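Local coordinates for protein chitinase (Chromobacterium violaceum, PDB 4TXG) that probably hydrolyses the glycosidic bonds of chitin as a family 18 chitinase and probably binds chitin through an additional carbohydrate-binding module, at residues L376-E381 with Y759-S764; T317-A322 with L668-Y673; M380-G385 with F661-F666; N676-I681 with T754-Y759. All blocks are in the same frame, centred on the assembly; numbering follows the deposited sequence.

Contact 1: L376-E381 with Y759-S764; sequences LLRGME and YYLPIS
Arg-378 and Pro-762 bring the two backbones closest, with CA atoms 5.5 Å apart, where a type I turn from Leu-377 to Met-380 meets the extended, irregular chain of 759-764. The proline ring lies against this turn. Its CG rests 3.7 Å from Arg-378 N, and its CB meets Leu-377 CB at 4.0 Å. Such a compact, rigid apolar ring suits a place beside the bends of a turn, and Leu-377 carries the apolar surface onward to Trp-443 and Tyr-447 of helix 441-448.

Arg-378 reaches farther. With CG anti to the backbone N (chi1 -176°) and a bend at chi3, its chain runs past the proline and delivers NH2 to Tyr-760 O. That hydrogen bond is long, 3.3 Å, and its donor is tilted from the carbonyl plane. NH1 has a second acceptor in Asn-672 O, so the guanidinium joins two loops; Leu-761 CD2 packs obliquely against NH2 at 3.8 Å.

Nearer Glu-381, one water accepts from Ile-763 N and probably donates to Glu-381 O, 2.9 Å away. The same water bonds Tyr-759 OH at 2.8 Å, lying in the plane of the ring at its edge.

The arrangement is a buried domain interface, in which the segment following strand 365-371 of the TIM barrel receives a loop between two strands of the C-terminal β domain.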
loop_
_atom_site.group_PDB
_atom_site.type_symbol
_atom_site.label_atom_id
_atom_site.label_comp_id
_atom_site.label_asym_id
_atom_site.label_seq_id
_atom_site.Cartn_x
_atom_site.Cartn_y
_atom_site.Cartn_z
ATOM N N LEU A 376 -6.369 -6.218 8.867
ATOM C CA LEU A 376 -6.701 -6.646 7.503
ATOM C C LEU A 376 -5.803 -7.787 7.040
ATOM O O LEU A 376 -6.267 -8.742 6.423
ATOM C CB LEU A 376 -6.586 -5.476 6.521
ATOM C CG LEU A 376 -7.569 -4.321 6.721
ATOM C CD1 LEU A 376 -7.298 -3.176 5.745
ATOM C CD2 LEU A 376 -9.001 -4.819 6.572
ATOM N N LEU A 377 -4.513 -7.687 7.344
ATOM C CA LEU A 377 -3.550 -8.670 6.861
ATOM C C LEU A 377 -3.728 -10.031 7.518
ATOM O O LEU A 377 -3.276 -11.050 6.982
ATOM C CB LEU A 377 -2.127 -8.152 7.083
ATOM C CG LEU A 377 -1.714 -6.997 6.162
ATOM C CD1 LEU A 377 -0.418 -6.367 6.664
ATOM C CD2 LEU A 377 -1.563 -7.429 4.696
ATOM N N ARG A 378 -4.404 -10.066 8.668
ATOM C CA ARG A 378 -4.631 -11.352 9.329
ATOM C C ARG A 378 -5.516 -12.248 8.453
ATOM O O ARG A 378 -5.495 -13.469 8.576
ATOM C CB ARG A 378 -5.263 -11.154 10.709
ATOM C CG ARG A 378 -5.434 -12.443 11.502
ATOM C CD ARG A 378 -5.856 -12.144 12.932
ATOM N NE ARG A 378 -4.839 -11.391 13.662
ATOM C CZ ARG A 378 -3.935 -11.937 14.473
ATOM N NH1 ARG A 378 -3.909 -13.246 14.658
ATOM N NH2 ARG A 378 -3.058 -11.163 15.109
ATOM N N GLY A 379 -6.276 -11.633 7.553
ATOM C CA GLY A 379 -7.128 -12.381 6.647
ATOM C C GLY A 379 -6.564 -12.500 5.240
ATOM O O GLY A 379 -7.291 -12.827 4.312
ATOM N N MET A 380 -5.272 -12.240 5.077
ATOM C CA MET A 380 -4.674 -12.289 3.742
ATOM C C MET A 380 -3.528 -13.304 3.634
ATOM O O MET A 380 -2.595 -13.120 2.841
ATOM C CB MET A 380 -4.222 -10.873 3.346
ATOM C CG MET A 380 -5.434 -9.931 3.210
ATOM S SD MET A 380 -5.094 -8.170 3.049
ATOM C CE MET A 380 -4.222 -8.167 1.492
ATOM N N GLU A 381 -3.641 -14.381 4.420
ATOM C CA GLU A 381 -2.724 -15.521 4.382
ATOM C C GLU A 381 -1.273 -15.041 4.495
ATOM O O GLU A 381 -0.930 -14.431 5.500
ATOM C CB GLU A 381 -2.989 -16.360 3.120
ATOM C CG GLU A 381 -4.450 -16.892 3.154
ATOM C CD GLU A 381 -4.781 -17.937 2.103
ATOM O OE1 GLU A 381 -3.871 -18.359 1.354
ATOM O OE2 GLU A 381 -5.970 -18.350 2.040
ATOM N N TYR A 759 2.262 -18.665 14.835
ATOM C CA TYR A 759 2.876 -17.370 15.124
ATOM C C TYR A 759 1.761 -16.355 15.405
ATOM O O TYR A 759 0.582 -16.665 15.219
ATOM C CB TYR A 759 3.790 -16.914 13.983
ATOM C CG TYR A 759 3.166 -16.952 12.604
ATOM C CD1 TYR A 759 3.166 -18.118 11.842
ATOM C CD2 TYR A 759 2.607 -15.811 12.051
ATOM C CE1 TYR A 759 2.595 -18.151 10.571
ATOM C CE2 TYR A 759 2.037 -15.835 10.789
ATOM C CZ TYR A 759 2.033 -17.009 10.056
ATOM O OH TYR A 759 1.473 -17.019 8.798
ATOM N N TYR A 760 2.119 -15.155 15.857
ATOM C CA TYR A 760 1.129 -14.317 16.534
ATOM C C TYR A 760 0.744 -13.008 15.863
ATOM O O TYR A 760 -0.275 -12.417 16.228
ATOM C CB TYR A 760 1.603 -14.039 17.961
ATOM C CG TYR A 760 1.486 -15.293 18.774
ATOM C CD1 TYR A 760 0.254 -15.689 19.279
ATOM C CD2 TYR A 760 2.581 -16.124 18.972
ATOM C CE1 TYR A 760 0.119 -16.852 19.995
ATOM C CE2 TYR A 760 2.451 -17.303 19.693
ATOM C CZ TYR A 760 1.217 -17.654 20.200
ATOM O OH TYR A 760 1.065 -18.813 20.926
ATOM N N LEU A 761 1.528 -12.558 14.888
ATOM C CA LEU A 761 1.120 -11.440 14.040
ATOM C C LEU A 761 1.373 -11.811 12.582
ATOM O O LEU A 761 2.200 -12.687 12.299
ATOM C CB LEU A 761 1.861 -10.150 14.413
ATOM C CG LEU A 761 1.370 -9.444 15.689
ATOM C CD1 LEU A 761 2.352 -8.353 16.127
ATOM C CD2 LEU A 761 -0.018 -8.860 15.484
ATOM N N PRO A 762 0.669 -11.150 11.647
ATOM C CA PRO A 762 0.795 -11.556 10.243
ATOM C C PRO A 762 2.207 -11.453 9.670
ATOM O O PRO A 762 3.003 -10.600 10.084
ATOM C CB PRO A 762 -0.148 -10.587 9.524
ATOM C CG PRO A 762 -1.226 -10.313 10.558
ATOM C CD PRO A 762 -0.434 -10.191 11.845
ATOM N N ILE A 763 2.496 -12.347 8.721
ATOM C CA ILE A 763 3.728 -12.314 7.938
ATOM C C ILE A 763 3.408 -12.508 6.463
ATOM O O ILE A 763 2.356 -13.059 6.109
ATOM C CB ILE A 763 4.732 -13.424 8.365
ATOM C CG1 ILE A 763 4.178 -14.797 7.984
ATOM C CG2 ILE A 763 5.052 -13.337 9.871
ATOM C CD1 ILE A 763 5.115 -15.960 8.288
ATOM N N SER A 764 4.306 -12.033 5.605
ATOM C CA SER A 764 4.309 -12.424 4.201
ATOM C C SER A 764 5.513 -13.339 3.991
ATOM O O SER A 764 6.328 -13.532 4.907
ATOM C CB SER A 764 4.361 -11.210 3.262
ATOM O OG SER A 764 5.559 -10.466 3.425
HETATM O O HOH W 1 0.510 -14.526 8.054
#

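Contact 2: T317-A322 with L668-Y673; sequences TSMNNA and LGDQNY
Met-319 and Gly-669 form the tight part of this contact. Bends at chi2 and chi3 curl the methionine chain, laying SD over the glycine backbone, 3.3 Å from Gly-669 CA. Glycine suits this place because the sulfur occupies the side of CA where a side chain would begin. Beyond the sulfur, CE reaches Tyr-673 OH at 3.7 Å, the two side chains crossing at about a right angle, and also touches Asp-670 OD1. A flexible thioether suits such a surface of mixed polarity.

Ser-318 adds a polar clasp on the buried side. Its OG is turned between the backbone N and the carbonyl carbon (chi1 69°), and accepts the N-H of Gly-669 at 2.9 Å. The bond is bent to 126° and weak, but the same hydroxyl also bonds Gly-379 O, tying a third piece of chain to the pair.

Toward Asn-320 and Asp-670 the fit is looser: apart from Asn-320 CB against Asp-670 OD2 at 3.3 Å, waters do the joining. One water donates to Ser-318 O at 2.7 Å and accepts from Asp-670 N, 2.9 Å away. A second donates both to Asn-320 O and, at 2.8 Å, to Asp-670 OD1. Here an acidic side chain suits the partly exposed margin, where its carboxylate can accept hydrogen bonds from water.

The contact seats a short 3-10 turn of the C-terminal domain against the loop just past the DxxDxDxE-type sequence characteristic of GH18 chitinases, which spans strand 308-312 and the residues flanking it.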
loop_
_atom_site.group_PDB
_atom_site.type_symbol
_atom_site.label_atom_id
_atom_site.label_comp_id
_atom_site.label_asym_id
_atom_site.label_seq_id
_atom_site.Cartn_x
_atom_site.Cartn_y
_atom_site.Cartn_z
ATOM N N THR A 317 -9.587 -9.537 1.674
ATOM C CA THR A 317 -9.281 -10.173 2.942
ATOM C C THR A 317 -10.447 -11.024 3.428
ATOM O O THR A 317 -11.613 -10.729 3.143
ATOM C CB THR A 317 -8.915 -9.126 4.014
ATOM O OG1 THR A 317 -8.542 -9.781 5.232
ATOM C CG2 THR A 317 -10.075 -8.172 4.281
ATOM N N SER A 318 -10.128 -12.081 4.170
ATOM C CA SER A 318 -11.151 -12.966 4.703
ATOM C C SER A 318 -11.709 -12.509 6.066
ATOM O O SER A 318 -12.518 -13.224 6.655
ATOM C CB SER A 318 -10.599 -14.389 4.829
ATOM O OG SER A 318 -9.606 -14.462 5.847
ATOM N N MET A 319 -11.296 -11.339 6.555
ATOM C CA MET A 319 -11.886 -10.769 7.773
ATOM C C MET A 319 -13.315 -10.324 7.478
ATOM O O MET A 319 -13.554 -9.600 6.517
ATOM C CB MET A 319 -11.087 -9.567 8.297
ATOM C CG MET A 319 -9.590 -9.792 8.462
ATOM S SD MET A 319 -9.137 -11.076 9.654
ATOM C CE MET A 319 -9.585 -10.344 11.208
ATOM N N ASN A 320 -14.255 -10.769 8.301
ATOM C CA ASN A 320 -15.658 -10.425 8.133
ATOM C C ASN A 320 -15.874 -8.924 8.364
ATOM O O ASN A 320 -15.256 -8.347 9.257
ATOM C CB ASN A 320 -16.502 -11.266 9.092
ATOM C CG ASN A 320 -17.981 -11.009 8.949
ATOM O OD1 ASN A 320 -18.595 -11.400 7.957
ATOM N ND2 ASN A 320 -18.569 -10.368 9.955
ATOM N N ASN A 321 -16.723 -8.299 7.542
ATOM C CA ASN A 321 -17.040 -6.863 7.641
ATOM C C ASN A 321 -15.840 -5.933 7.470
ATOM O O ASN A 321 -15.855 -4.800 7.954
ATOM C CB ASN A 321 -17.708 -6.544 8.982
ATOM C CG ASN A 321 -19.130 -7.064 9.075
ATOM O OD1 ASN A 321 -19.743 -7.419 8.073
ATOM N ND2 ASN A 321 -19.669 -7.087 10.290
ATOM N N ALA A 322 -14.799 -6.395 6.789
ATOM C CA ALA A 322 -13.615 -5.563 6.605
ATOM C C ALA A 322 -13.784 -4.602 5.441
ATOM O O ALA A 322 -13.133 -3.558 5.390
ATOM C CB ALA A 322 -12.385 -6.428 6.394
ATOM N N LEU A 668 -10.614 -18.808 8.114
ATOM C CA LEU A 668 -11.161 -17.475 7.898
ATOM C C LEU A 668 -10.538 -16.532 8.920
ATOM O O LEU A 668 -10.242 -16.936 10.046
ATOM C CB LEU A 668 -12.685 -17.473 8.017
ATOM C CG LEU A 668 -13.432 -18.308 6.974
ATOM C CD1 LEU A 668 -14.928 -18.059 7.069
ATOM C CD2 LEU A 668 -12.930 -17.993 5.575
ATOM N N GLY A 669 -10.345 -15.280 8.524
ATOM C CA GLY A 669 -9.580 -14.344 9.319
ATOM C C GLY A 669 -9.981 -14.179 10.767
ATOM O O GLY A 669 -9.113 -14.079 11.641
ATOM N N ASP A 670 -11.281 -14.149 11.041
ATOM C CA ASP A 670 -11.736 -13.910 12.411
ATOM C C ASP A 670 -11.402 -15.094 13.327
ATOM O O ASP A 670 -11.464 -14.970 14.557
ATOM C CB ASP A 670 -13.243 -13.640 12.451
ATOM C CG ASP A 670 -13.612 -12.204 12.065
ATOM O OD1 ASP A 670 -12.745 -11.306 12.073
ATOM O OD2 ASP A 670 -14.810 -11.976 11.792
ATOM N N GLN A 671 -11.059 -16.233 12.723
ATOM C CA GLN A 671 -10.733 -17.452 13.464
ATOM C C GLN A 671 -9.223 -17.661 13.535
ATOM O O GLN A 671 -8.751 -18.621 14.149
ATOM C CB GLN A 671 -11.384 -18.682 12.817
ATOM C CG GLN A 671 -12.847 -18.511 12.433
ATOM C CD GLN A 671 -13.711 -18.115 13.600
ATOM O OE1 GLN A 671 -13.550 -18.629 14.709
ATOM N NE2 GLN A 671 -14.639 -17.189 13.362
ATOM N N ASN A 672 -8.479 -16.763 12.894
ATOM C CA ASN A 672 -7.035 -16.891 12.746
ATOM C C ASN A 672 -6.281 -16.280 13.932
ATOM O O ASN A 672 -5.353 -15.494 13.749
ATOM C CB ASN A 672 -6.604 -16.225 11.422
ATOM C CG ASN A 672 -5.250 -16.698 10.912
ATOM O OD1 ASN A 672 -4.781 -17.784 11.245
ATOM N ND2 ASN A 672 -4.619 -15.872 10.076
ATOM N N TYR A 673 -6.706 -16.636 15.145
ATOM C CA TYR A 673 -6.004 -16.262 16.377
ATOM C C TYR A 673 -5.742 -17.516 17.206
ATOM O O TYR A 673 -6.684 -18.178 17.634
ATOM C CB TYR A 673 -6.816 -15.280 17.233
ATOM C CG TYR A 673 -7.275 -14.014 16.554
ATOM C CD1 TYR A 673 -8.397 -14.011 15.726
ATOM C CD2 TYR A 673 -6.626 -12.814 16.774
ATOM C CE1 TYR A 673 -8.833 -12.846 15.124
ATOM C CE2 TYR A 673 -7.048 -11.649 16.174
ATOM C CZ TYR A 673 -8.157 -11.671 15.350
ATOM O OH TYR A 673 -8.575 -10.508 14.754
HETATM O O HOH W 2 -13.494 -13.848 9.135
HETATM O O HOH W 3 -13.690 -8.767 11.347
#

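Contact 3: M380-G385 with F661-F666; sequences METFQG and FSLGGF
Glu-381 and Phe-666 supply the aromatic part of the contact. The backbone of Glu-381 lies over one face of the phenyl ring in a CH-pi interaction, CA standing 3.7 Å from the centroid and 7° off the ring normal. CB and CG continue across the same ring, CG coming 3.6 Å from CD2, while the carboxylate plane is 15° from that of the ring. A flat phenyl suits a backbone bend offering a C-H bond, and the glutamate methylenes extend the cover.

Apolar contact continues at Thr-382 CG2, which, anti to the carbonyl carbon, meets Phe-666 CZ at 3.6 Å and Leu-663 CD1 at 3.8 Å. Threonine suits this spot because its OG1 branch is left for the polar layer.

Phe-383 N bonds Met-380 O to close the turn, and side-chain bonds brace it. Gln-384 NE2 donates to Glu-381 OE1 at 2.9 Å, nearly along the C-O axis, and its OE1 receives the N-H of Thr-382 from above the amide plane.

Water carries the polar traffic across. Leu-663 O accepts from two waters; one bonds Thr-382 OG1 at 2.7 Å and the other accepts a hydrogen bond from Gln-384 NE2. A third spans Phe-666 N and, weakly, Glu-381 OE2.

A type II' turn from Met-380 to Phe-383, on a barrel loop, thus docks at the end of edge strand 659-664 of the C-terminal β-sheet.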
loop_
_atom_site.group_PDB
_atom_site.type_symbol
_atom_site.label_atom_id
_atom_site.label_comp_id
_atom_site.label_asym_id
_atom_site.label_seq_id
_atom_site.Cartn_x
_atom_site.Cartn_y
_atom_site.Cartn_z
ATOM N N MET A 380 -5.272 -12.240 5.077
ATOM C CA MET A 380 -4.674 -12.289 3.742
ATOM C C MET A 380 -3.528 -13.304 3.634
ATOM O O MET A 380 -2.595 -13.120 2.841
ATOM C CB MET A 380 -4.222 -10.873 3.346
ATOM C CG MET A 380 -5.434 -9.931 3.210
ATOM S SD MET A 380 -5.094 -8.170 3.049
ATOM C CE MET A 380 -4.222 -8.167 1.492
ATOM N N GLU A 381 -3.641 -14.381 4.420
ATOM C CA GLU A 381 -2.724 -15.521 4.382
ATOM C C GLU A 381 -1.273 -15.041 4.495
ATOM O O GLU A 381 -0.930 -14.431 5.500
ATOM C CB GLU A 381 -2.989 -16.360 3.120
ATOM C CG GLU A 381 -4.450 -16.892 3.154
ATOM C CD GLU A 381 -4.781 -17.937 2.103
ATOM O OE1 GLU A 381 -3.871 -18.359 1.354
ATOM O OE2 GLU A 381 -5.970 -18.350 2.040
ATOM N N THR A 382 -0.441 -15.289 3.486
ATOM C CA THR A 382 0.928 -14.757 3.483
ATOM C C THR A 382 1.173 -13.772 2.335
ATOM O O THR A 382 2.321 -13.538 1.941
ATOM C CB THR A 382 1.978 -15.890 3.383
ATOM O OG1 THR A 382 1.829 -16.589 2.136
ATOM C CG2 THR A 382 1.817 -16.877 4.528
ATOM N N PHE A 383 0.101 -13.183 1.817
ATOM C CA PHE A 383 0.189 -12.285 0.661
ATOM C C PHE A 383 1.011 -12.922 -0.465
ATOM O O PHE A 383 1.969 -12.331 -0.976
ATOM C CB PHE A 383 0.779 -10.925 1.058
ATOM C CG PHE A 383 0.165 -9.776 0.301
ATOM C CD1 PHE A 383 0.059 -9.830 -1.083
ATOM C CD2 PHE A 383 -0.351 -8.677 0.969
ATOM C CE1 PHE A 383 -0.515 -8.793 -1.792
ATOM C CE2 PHE A 383 -0.934 -7.638 0.257
ATOM C CZ PHE A 383 -1.016 -7.702 -1.114
ATOM N N GLN A 384 0.623 -14.137 -0.834
ATOM C CA GLN A 384 1.302 -14.888 -1.880
ATOM C C GLN A 384 1.415 -14.098 -3.192
ATOM O O GLN A 384 2.352 -14.300 -3.964
ATOM C CB GLN A 384 0.565 -16.210 -2.126
ATOM C CG GLN A 384 0.618 -17.195 -0.945
ATOM C CD GLN A 384 -0.576 -17.084 -0.021
ATOM O OE1 GLN A 384 -0.947 -15.984 0.404
ATOM N NE2 GLN A 384 -1.192 -18.228 0.301
ATOM N N GLY A 385 0.478 -13.181 -3.416
ATOM C CA GLY A 385 0.449 -12.385 -4.634
ATOM C C GLY A 385 1.586 -11.380 -4.805
ATOM O O GLY A 385 1.750 -10.831 -5.888
ATOM N N PHE A 661 8.433 -24.969 -0.571
ATOM C CA PHE A 661 7.862 -24.619 0.728
ATOM C C PHE A 661 6.624 -23.755 0.553
ATOM O O PHE A 661 6.639 -22.811 -0.239
ATOM C CB PHE A 661 8.851 -23.829 1.590
ATOM C CG PHE A 661 10.076 -24.586 1.995
ATOM C CD1 PHE A 661 11.136 -24.745 1.112
ATOM C CD2 PHE A 661 10.192 -25.096 3.279
ATOM C CE1 PHE A 661 12.275 -25.426 1.494
ATOM C CE2 PHE A 661 11.334 -25.779 3.664
ATOM C CZ PHE A 661 12.374 -25.947 2.767
ATOM N N SER A 662 5.567 -24.035 1.311
ATOM C CA SER A 662 4.433 -23.111 1.333
ATOM C C SER A 662 3.600 -23.228 2.601
ATOM O O SER A 662 3.429 -24.321 3.147
ATOM C CB SER A 662 3.537 -23.328 0.110
ATOM O OG SER A 662 3.100 -24.668 0.022
ATOM N N LEU A 663 3.100 -22.085 3.067
ATOM C CA LEU A 663 2.134 -22.043 4.161
ATOM C C LEU A 663 0.735 -22.009 3.581
ATOM O O LEU A 663 0.474 -21.257 2.646
ATOM C CB LEU A 663 2.364 -20.818 5.056
ATOM C CG LEU A 663 3.675 -20.746 5.820
ATOM C CD1 LEU A 663 3.786 -19.436 6.599
ATOM C CD2 LEU A 663 3.772 -21.951 6.761
ATOM N N GLY A 664 -0.167 -22.819 4.133
ATOM C CA GLY A 664 -1.536 -22.865 3.651
ATOM C C GLY A 664 -2.474 -23.397 4.720
ATOM O O GLY A 664 -2.085 -23.535 5.878
ATOM N N GLY A 665 -3.716 -23.686 4.344
ATOM C CA GLY A 665 -4.694 -24.150 5.313
ATOM C C GLY A 665 -5.033 -23.098 6.356
ATOM O O GLY A 665 -5.248 -23.410 7.532
ATOM N N PHE A 666 -5.083 -21.842 5.926
ATOM C CA PHE A 666 -5.492 -20.753 6.814
ATOM C C PHE A 666 -6.994 -20.817 7.079
ATOM O O PHE A 666 -7.771 -21.109 6.172
ATOM C CB PHE A 666 -5.146 -19.390 6.206
ATOM C CG PHE A 666 -3.681 -19.041 6.254
ATOM C CD1 PHE A 666 -3.153 -18.361 7.346
ATOM C CD2 PHE A 666 -2.834 -19.380 5.205
ATOM C CE1 PHE A 666 -1.805 -18.017 7.394
ATOM C CE2 PHE A 666 -1.481 -19.037 5.245
ATOM C CZ PHE A 666 -0.967 -18.361 6.342
HETATM O O HOH W 4 -5.359 -21.158 3.051
HETATM O O HOH W 5 2.060 -19.234 1.619
HETATM O O HOH W 6 -0.455 -21.090 -0.112
#

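Contact 4: N676-I681 with T754-Y759; sequences NPKLTI and TLDVVY
Leu-679 and Leu-755 face each other as a hydrogen-bonded antiparallel pair, their side chains lying side by side and pointing the same way. Leu-679 N donates a hydrogen bond to Leu-755 O at 2.7 Å, and the return bond and the one from Val-757 N to Pro-677 O complete the local pairing. On this buried side the bumps interlock. Leu-755 CD2 rests in the notch beside Leu-679 CD2 and Ile-681 CD1, 4.1 Å from each, while Val-757 CG1 fills the angle beside Leu-679 CB. Branched aliphatic residues suit these shallow hollows, and Leu-663 of the next strand lies against Leu-679 and Val-757.

The two strands, at 145° to one another, are the central pair of a four-stranded antiparallel sheet. With the neighbouring six-stranded sheet, it is consistent with a β-sandwich in the C-terminal domain.

The puckered ring of Pro-677 wedges against Val-757 CG2, 3.9 Å from CG, and the Tyr-759 ring, where CD lies 3.8 Å from CE1, crossing both side chains at about a right angle.

The reverse face is more polar. Lys-678 leans over the side of Thr-754, CD lying 3.6 Å from CB, then bends at chi3 and runs beside Asp-756. NZ stays 4.8 Å from Asp-756 OD1, so any attraction would act over a gap. That carboxylate oxygen accepts from a water, 2.7 Å away, that also donates to Asn-676 O.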
loop_
_atom_site.group_PDB
_atom_site.type_symbol
_atom_site.label_atom_id
_atom_site.label_comp_id
_atom_site.label_asym_id
_atom_site.label_seq_id
_atom_site.Cartn_x
_atom_site.Cartn_y
_atom_site.Cartn_z
ATOM N N ASN A 676 -2.206 -20.095 12.649
ATOM C CA ASN A 676 -1.642 -21.442 12.625
ATOM C C ASN A 676 -1.896 -22.202 11.319
ATOM O O ASN A 676 -2.663 -23.174 11.266
ATOM C CB ASN A 676 -2.141 -22.251 13.830
ATOM C CG ASN A 676 -3.607 -22.553 13.766
ATOM O OD1 ASN A 676 -4.387 -21.782 13.208
ATOM N ND2 ASN A 676 -3.996 -23.707 14.313
ATOM N N PRO A 677 -1.223 -21.763 10.253
ATOM C CA PRO A 677 -1.286 -22.466 8.973
ATOM C C PRO A 677 -0.463 -23.741 9.000
ATOM O O PRO A 677 0.290 -23.991 9.939
ATOM C CB PRO A 677 -0.675 -21.465 8.002
ATOM C CG PRO A 677 0.351 -20.742 8.855
ATOM C CD PRO A 677 -0.353 -20.569 10.182
ATOM N N LYS A 678 -0.608 -24.537 7.954
ATOM C CA LYS A 678 0.202 -25.730 7.782
ATOM C C LYS A 678 1.367 -25.426 6.846
ATOM O O LYS A 678 1.171 -24.836 5.783
ATOM C CB LYS A 678 -0.664 -26.859 7.221
ATOM C CG LYS A 678 -0.025 -28.228 7.228
ATOM C CD LYS A 678 -1.036 -29.277 6.787
ATOM C CE LYS A 678 -2.246 -29.298 7.709
ATOM N NZ LYS A 678 -3.379 -30.054 7.105
ATOM N N LEU A 679 2.577 -25.813 7.243
ATOM C CA LEU A 679 3.741 -25.717 6.360
ATOM C C LEU A 679 3.914 -27.021 5.582
ATOM O O LEU A 679 4.030 -28.095 6.175
ATOM C CB LEU A 679 5.007 -25.400 7.160
ATOM C CG LEU A 679 6.346 -25.422 6.411
ATOM C CD1 LEU A 679 6.401 -24.353 5.325
ATOM C CD2 LEU A 679 7.517 -25.277 7.387
ATOM N N THR A 680 3.902 -26.934 4.256
ATOM C CA THR A 680 4.115 -28.121 3.431
ATOM C C THR A 680 5.475 -28.023 2.764
ATOM O O THR A 680 5.805 -27.003 2.167
ATOM C CB THR A 680 3.026 -28.294 2.354
ATOM O OG1 THR A 680 1.754 -28.502 2.987
ATOM C CG2 THR A 680 3.340 -29.497 1.457
ATOM N N ILE A 681 6.265 -29.082 2.895
ATOM C CA ILE A 681 7.594 -29.142 2.292
ATOM C C ILE A 681 7.585 -30.279 1.288
ATOM O O ILE A 681 7.196 -31.395 1.631
ATOM C CB ILE A 681 8.703 -29.381 3.347
ATOM C CG1 ILE A 681 8.669 -28.302 4.436
ATOM C CG2 ILE A 681 10.077 -29.456 2.672
ATOM C CD1 ILE A 681 9.529 -28.642 5.657
ATOM N N THR A 754 4.145 -32.391 6.069
ATOM C CA THR A 754 3.505 -31.178 6.563
ATOM C C THR A 754 3.676 -31.038 8.068
ATOM O O THR A 754 3.807 -32.030 8.792
ATOM C CB THR A 754 2.008 -31.157 6.251
ATOM O OG1 THR A 754 1.385 -32.281 6.890
ATOM C CG2 THR A 754 1.760 -31.226 4.754
ATOM N N LEU A 755 3.673 -29.796 8.534
ATOM C CA LEU A 755 3.676 -29.525 9.963
ATOM C C LEU A 755 2.870 -28.271 10.236
ATOM O O LEU A 755 2.839 -27.353 9.417
ATOM C CB LEU A 755 5.097 -29.366 10.503
ATOM C CG LEU A 755 6.032 -28.386 9.800
ATOM C CD1 LEU A 755 6.991 -27.780 10.814
ATOM C CD2 LEU A 755 6.804 -29.090 8.698
ATOM N N ASP A 756 2.213 -28.242 11.388
ATOM C CA ASP A 756 1.451 -27.074 11.784
ATOM C C ASP A 756 2.369 -26.103 12.502
ATOM O O ASP A 756 3.097 -26.491 13.407
ATOM C CB ASP A 756 0.282 -27.473 12.675
ATOM C CG ASP A 756 -0.679 -28.416 11.975
ATOM O OD1 ASP A 756 -1.150 -28.070 10.872
ATOM O OD2 ASP A 756 -0.949 -29.504 12.528
ATOM N N VAL A 757 2.354 -24.844 12.084
ATOM C CA VAL A 757 3.181 -23.840 12.744
ATOM C C VAL A 757 2.267 -22.852 13.431
ATOM O O VAL A 757 1.078 -22.812 13.142
ATOM C CB VAL A 757 4.108 -23.119 11.762
ATOM C CG1 VAL A 757 4.970 -24.141 11.026
ATOM C CG2 VAL A 757 3.315 -22.289 10.768
ATOM N N VAL A 758 2.803 -22.079 14.367
ATOM C CA VAL A 758 2.000 -21.059 15.037
ATOM C C VAL A 758 2.830 -19.805 15.210
ATOM O O VAL A 758 3.980 -19.874 15.650
ATOM C CB VAL A 758 1.496 -21.511 16.425
ATOM C CG1 VAL A 758 0.724 -20.392 17.108
ATOM C CG2 VAL A 758 0.609 -22.691 16.295
ATOM N N TYR A 759 2.262 -18.665 14.835
ATOM C CA TYR A 759 2.876 -17.370 15.124
ATOM C C TYR A 759 1.761 -16.355 15.405
ATOM O O TYR A 759 0.582 -16.665 15.219
ATOM C CB TYR A 759 3.790 -16.914 13.983
ATOM C CG TYR A 759 3.166 -16.952 12.604
ATOM C CD1 TYR A 759 3.166 -18.118 11.842
ATOM C CD2 TYR A 759 2.607 -15.811 12.051
ATOM C CE1 TYR A 759 2.595 -18.151 10.571
ATOM C CE2 TYR A 759 2.037 -15.835 10.789
ATOM C CZ TYR A 759 2.033 -17.009 10.056
ATOM O OH TYR A 759 1.473 -17.019 8.798
HETATM O O HOH W 7 -2.785 -25.943 10.853
#

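Contacts 1, 2 and 3 join the family 18 barrel to the C-terminal domain, whereas contact 4 lies within that domain. Contact 1 is about 10 Å from contact 2 and about 9 Å from contact 3, centre to centre. Contacts 1 and 3 share Met-380 and Glu-381, contacts 1 and 4 Tyr-759. Contact 4, centred about 10 Å from contact 3, reaches it through the sheet: Lys-678 N probably bonds Gly-664 O at 2.7 Å. The barrel loop of contact 2 directly follows in sequence the DxxDxDxE-type motif that carries the catalytic acid in GH18 enzymes; contact 4 is centred about 19 Å from contact 2. A cesium ion near contact 4 lies about 8 Å from the Leu-755 side chain.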